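Local coordinates for protein dnab-like replicative helicase (Bacillus phage SPP1, PDB 3BH0) that probably couples ATP hydrolysis to 5'-3' unwinding of duplex DNA at the phage replication fork, this chain being the ATPase domain of the DnaB-family helicase, at residues 35-38 and 39-43; 204-207 and 208-211. All blocks are in the same frame, centred on the assembly; numbering follows the deposited sequence.

Contact 1. Residues 35-38 and 39-43; sequences VTVY and EEIES
Y38 and E42, one helical turn apart, make the closest side-chain approach between residues 35-38 and 39-43. A chi1 of 162° sets CG of Y38 anti to the backbone N and the ring projects outward from the helix surface; E42, its chain bent at CB-CG, folds back to it so that OE1 lies over one face, 3.2 Å from Y38 CE1. Ring and carboxylate planes stand 78° apart. The same OE1 lies 3.0 Å from Y38 O, an approach of two acceptors that gives no bond. Equally close is the backbone, where E39 N donates to V35 O at 2.9 Å and E40, I41 and E42 follow suit. The solvent side is looser. V37 CG1 and I41 CD1 meet at 4.3 Å, while E39 and E40 extend their chains from the helix surface, where carboxylates are easily hydrated. T36, whose hydroxyl turns back to A33 O, suits such a surface because the helix itself satisfies it. At the far end S43 OG and S43 N reach E39 O from opposite faces of its carbonyl plane. The whole is an exposed stretch of alpha-helix in helix 31-42, built on i to i+4 bonds.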
loop_
_atom_site.group_PDB
_atom_site.type_symbol
_atom_site.label_atom_id
_atom_site.label_comp_id
_atom_site.label_asym_id
_atom_site.label_seq_id
_atom_site.Cartn_x
_atom_site.Cartn_y
_atom_site.Cartn_z
ATOM N N VAL A 35 -5.251 21.829 22.425
ATOM C CA VAL A 35 -4.379 21.250 23.440
ATOM C C VAL A 35 -3.735 19.956 22.967
ATOM O O VAL A 35 -2.558 19.744 23.215
ATOM C CB VAL A 35 -5.052 21.092 24.844
ATOM C CG1 VAL A 35 -5.470 22.455 25.402
ATOM C CG2 VAL A 35 -6.245 20.132 24.804
ATOM N N THR A 36 -4.481 19.108 22.267
ATOM C CA THR A 36 -3.911 17.851 21.775
ATOM C C THR A 36 -2.802 18.066 20.736
ATOM O O THR A 36 -1.828 17.313 20.701
ATOM C CB THR A 36 -4.967 16.918 21.185
ATOM O OG1 THR A 36 -5.712 17.638 20.202
ATOM C CG2 THR A 36 -5.918 16.392 22.262
ATOM N N VAL A 37 -2.958 19.096 19.903
ATOM C CA VAL A 37 -1.958 19.469 18.894
ATOM C C VAL A 37 -0.642 19.839 19.583
ATOM O O VAL A 37 0.407 19.276 19.273
ATOM C CB VAL A 37 -2.463 20.644 17.984
ATOM C CG1 VAL A 37 -1.321 21.274 17.187
ATOM C CG2 VAL A 37 -3.546 20.166 17.032
ATOM N N TYR A 38 -0.725 20.781 20.521
ATOM C CA TYR A 38 0.402 21.220 21.344
ATOM C C TYR A 38 1.084 20.074 22.112
ATOM O O TYR A 38 2.315 20.026 22.193
ATOM C CB TYR A 38 -0.089 22.303 22.300
ATOM C CG TYR A 38 0.797 22.574 23.481
ATOM C CD1 TYR A 38 1.998 23.274 23.335
ATOM C CD2 TYR A 38 0.419 22.159 24.760
ATOM C CE1 TYR A 38 2.815 23.545 24.438
ATOM C CE2 TYR A 38 1.219 22.423 25.869
ATOM C CZ TYR A 38 2.415 23.115 25.703
ATOM O OH TYR A 38 3.203 23.365 26.807
ATOM N N GLU A 39 0.271 19.163 22.657
ATOM C CA GLU A 39 0.749 17.951 23.319
ATOM C C GLU A 39 1.588 17.077 22.385
ATOM O O GLU A 39 2.625 16.539 22.792
ATOM C CB GLU A 39 -0.435 17.125 23.826
ATOM C CG GLU A 39 -1.104 17.607 25.108
ATOM C CD GLU A 39 -2.198 16.643 25.581
ATOM O OE1 GLU A 39 -2.405 15.584 24.945
ATOM O OE2 GLU A 39 -2.850 16.937 26.600
ATOM N N GLU A 40 1.116 16.932 21.142
ATOM C CA GLU A 40 1.783 16.142 20.109
ATOM C C GLU A 40 3.108 16.759 19.665
ATOM O O GLU A 40 4.017 16.045 19.217
ATOM C CB GLU A 40 0.863 15.963 18.897
ATOM C CG GLU A 40 -0.203 14.880 19.061
ATOM C CD GLU A 40 -1.282 14.916 17.971
ATOM O OE1 GLU A 40 -1.014 15.390 16.840
ATOM O OE2 GLU A 40 -2.408 14.456 18.245
ATOM N N ILE A 41 3.191 18.085 19.778
ATOM C CA ILE A 41 4.398 18.847 19.468
ATOM C C ILE A 41 5.496 18.608 20.508
ATOM O O ILE A 41 6.670 18.473 20.145
ATOM C CB ILE A 41 4.083 20.371 19.275
ATOM C CG1 ILE A 41 3.565 20.628 17.849
ATOM C CG2 ILE A 41 5.308 21.243 19.557
ATOM C CD1 ILE A 41 2.871 21.982 17.627
ATOM N N GLU A 42 5.116 18.539 21.789
ATOM C CA GLU A 42 6.052 18.129 22.847
ATOM C C GLU A 42 6.449 16.665 22.742
ATOM O O GLU A 42 7.560 16.297 23.104
ATOM C CB GLU A 42 5.509 18.394 24.242
ATOM C CG GLU A 42 6.170 19.577 24.921
ATOM C CD GLU A 42 5.349 20.817 24.790
ATOM O OE1 GLU A 42 4.148 20.672 24.516
ATOM O OE2 GLU A 42 5.880 21.932 24.958
ATOM N N SER A 43 5.541 15.833 22.247
ATOM C CA SER A 43 5.839 14.420 22.081
ATOM C C SER A 43 6.732 14.174 20.867
ATOM O O SER A 43 7.232 13.059 20.687
ATOM C CB SER A 43 4.546 13.608 21.994
ATOM O OG SER A 43 3.702 13.911 23.092
#

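Contact 2. Residues 204-207 and 208-211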
loop_
_atom_site.group_PDB
_atom_site.type_symbol
_atom_site.label_atom_id
_atom_site.label_comp_id
_atom_site.label_asym_id
_atom_site.label_seq_id
_atom_site.Cartn_x
_atom_site.Cartn_y
_atom_site.Cartn_z
ATOM N N ASN A 204 -16.395 9.591 -13.941
ATOM C CA ASN A 204 -17.294 9.810 -12.797
ATOM C C ASN A 204 -17.336 8.682 -11.786
ATOM O O ASN A 204 -17.442 8.921 -10.591
ATOM C CB ASN A 204 -18.721 10.108 -13.276
ATOM C CG ASN A 204 -18.879 11.527 -13.775
ATOM O OD1 ASN A 204 -17.910 12.296 -13.841
ATOM N ND2 ASN A 204 -20.103 11.888 -14.132
ATOM N N GLN A 205 -17.282 7.453 -12.274
ATOM C CA GLN A 205 -17.177 6.286 -11.414
ATOM C C GLN A 205 -15.886 6.305 -10.604
ATOM O O GLN A 205 -15.918 6.081 -9.390
ATOM C CB GLN A 205 -17.240 5.011 -12.243
ATOM C CG GLN A 205 -18.612 4.734 -12.882
ATOM C CD GLN A 205 -18.514 3.672 -13.955
ATOM O OE1 GLN A 205 -17.429 3.420 -14.486
ATOM N NE2 GLN A 205 -19.631 3.040 -14.279
ATOM N N ILE A 206 -14.756 6.576 -11.259
ATOM C CA ILE A 206 -13.476 6.634 -10.540
ATOM C C ILE A 206 -13.426 7.830 -9.579
ATOM O O ILE A 206 -12.896 7.719 -8.484
ATOM C CB ILE A 206 -12.248 6.659 -11.486
ATOM C CG1 ILE A 206 -12.244 5.462 -12.440
ATOM C CG2 ILE A 206 -10.953 6.788 -10.682
ATOM C CD1 ILE A 206 -11.982 4.111 -11.807
ATOM N N SER A 207 -13.994 8.960 -9.993
ATOM C CA SER A 207 -14.128 10.130 -9.129
ATOM C C SER A 207 -14.893 9.788 -7.851
ATOM O O SER A 207 -14.414 10.078 -6.743
ATOM C CB SER A 207 -14.824 11.262 -9.884
ATOM O OG SER A 207 -13.946 11.846 -10.838
ATOM N N GLN A 208 -16.062 9.153 -8.009
ATOM C CA GLN A 208 -16.885 8.705 -6.866
ATOM C C GLN A 208 -16.127 7.730 -5.985
ATOM O O GLN A 208 -16.052 7.926 -4.774
ATOM C CB GLN A 208 -18.199 8.068 -7.320
ATOM C CG GLN A 208 -18.861 7.165 -6.245
ATOM C CD GLN A 208 -18.407 5.700 -6.337
ATOM O OE1 GLN A 208 -18.350 5.126 -7.422
ATOM N NE2 GLN A 208 -18.093 5.099 -5.197
ATOM N N ILE A 209 -15.545 6.691 -6.583
ATOM C CA ILE A 209 -14.721 5.752 -5.809
ATOM C C ILE A 209 -13.667 6.490 -4.981
ATOM O O ILE A 209 -13.473 6.189 -3.809
ATOM C CB ILE A 209 -14.054 4.678 -6.690
ATOM C CG1 ILE A 209 -15.106 3.753 -7.315
ATOM C CG2 ILE A 209 -13.040 3.869 -5.849
ATOM C CD1 ILE A 209 -14.589 2.918 -8.490
ATOM N N SER A 210 -13.014 7.473 -5.588
ATOM C CA SER A 210 -11.952 8.246 -4.921
ATOM C C SER A 210 -12.464 9.079 -3.729
ATOM O O SER A 210 -11.919 8.997 -2.625
ATOM C CB SER A 210 -11.212 9.122 -5.955
ATOM O OG SER A 210 -10.529 10.214 -5.343
ATOM N N ARG A 211 -13.517 9.870 -3.956
ATOM C CA ARG A 211 -14.138 10.669 -2.887
ATOM C C ARG A 211 -14.547 9.800 -1.718
ATOM O O ARG A 211 -14.247 10.128 -0.558
ATOM C CB ARG A 211 -15.362 11.445 -3.395
ATOM C CG ARG A 211 -15.023 12.657 -4.221
ATOM C CD ARG A 211 -16.268 13.469 -4.539
ATOM N NE ARG A 211 -17.263 12.690 -5.277
ATOM C CZ ARG A 211 -17.341 12.665 -6.600
ATOM N NH1 ARG A 211 -16.479 13.376 -7.308
ATOM N NH2 ARG A 211 -18.281 11.939 -7.219
#
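N204 O accepts the backbone N-H of Q208, opening a run of i to i+4 bonds in helix 202-220, the helix of the beta-alpha-beta crossover between strands 183-188 and 223-228 in this P-loop NTPase fold. Next, Q205 O takes the N-H of I209 at 2.9 Å in a nearly straight bond (174°). I209 also lays its side chain past that carbonyl, CG1 coming within 3.2 Å of Q205 O. Q208 OE1 lies beside Q205 O as well, but its bond goes to A196 N, while its NE2 holds D212; a long amide with a donor and an acceptor can thus tie the helix to the preceding loop and to its own next turn. I206 is buried, its branched apolar side chain fitting the inner side of the helix, and its CD1 meets I209 CD1 at 4.4 Å. I206 O receives S210 N, and the small S210 hydroxyl, carried inward, bonds to D256 of helix 252-256. S207 is compact enough to let its OG return to T203 O within the helix. Its own carbonyl takes R211 N nearly along the C=O axis. The arginine chain, bent at chi3 (-59°), curls back until its guanidinium lies flat over this turn, S207 O facing the centre of one face and NH1 standing 3.7 Å from S207 CB.

Overall arrangement
Both contacts lie within a single helix and are held by i to i+4 backbone bonds, yet they share no element: contact 1 lies on helix 31-42, contact 2 on helix 202-220, with centres about 35 Å apart. Contact 1 is wholly at the surface, about 28 Å from the chain centre, and its side chains mix three glutamates and a tyrosine with aliphatic and hydroxyl residues, all of them exposed. Contact 2 is partly buried, about 19 Å from that centre, and mixes isoleucines with serine and amide groups whose polar ends find partners in the preceding loop, helix 252-256 and the helix itself. Residues 204-211 are thus knit into the ATPase core; residues 35-43 belong to a peripheral N-terminal helix.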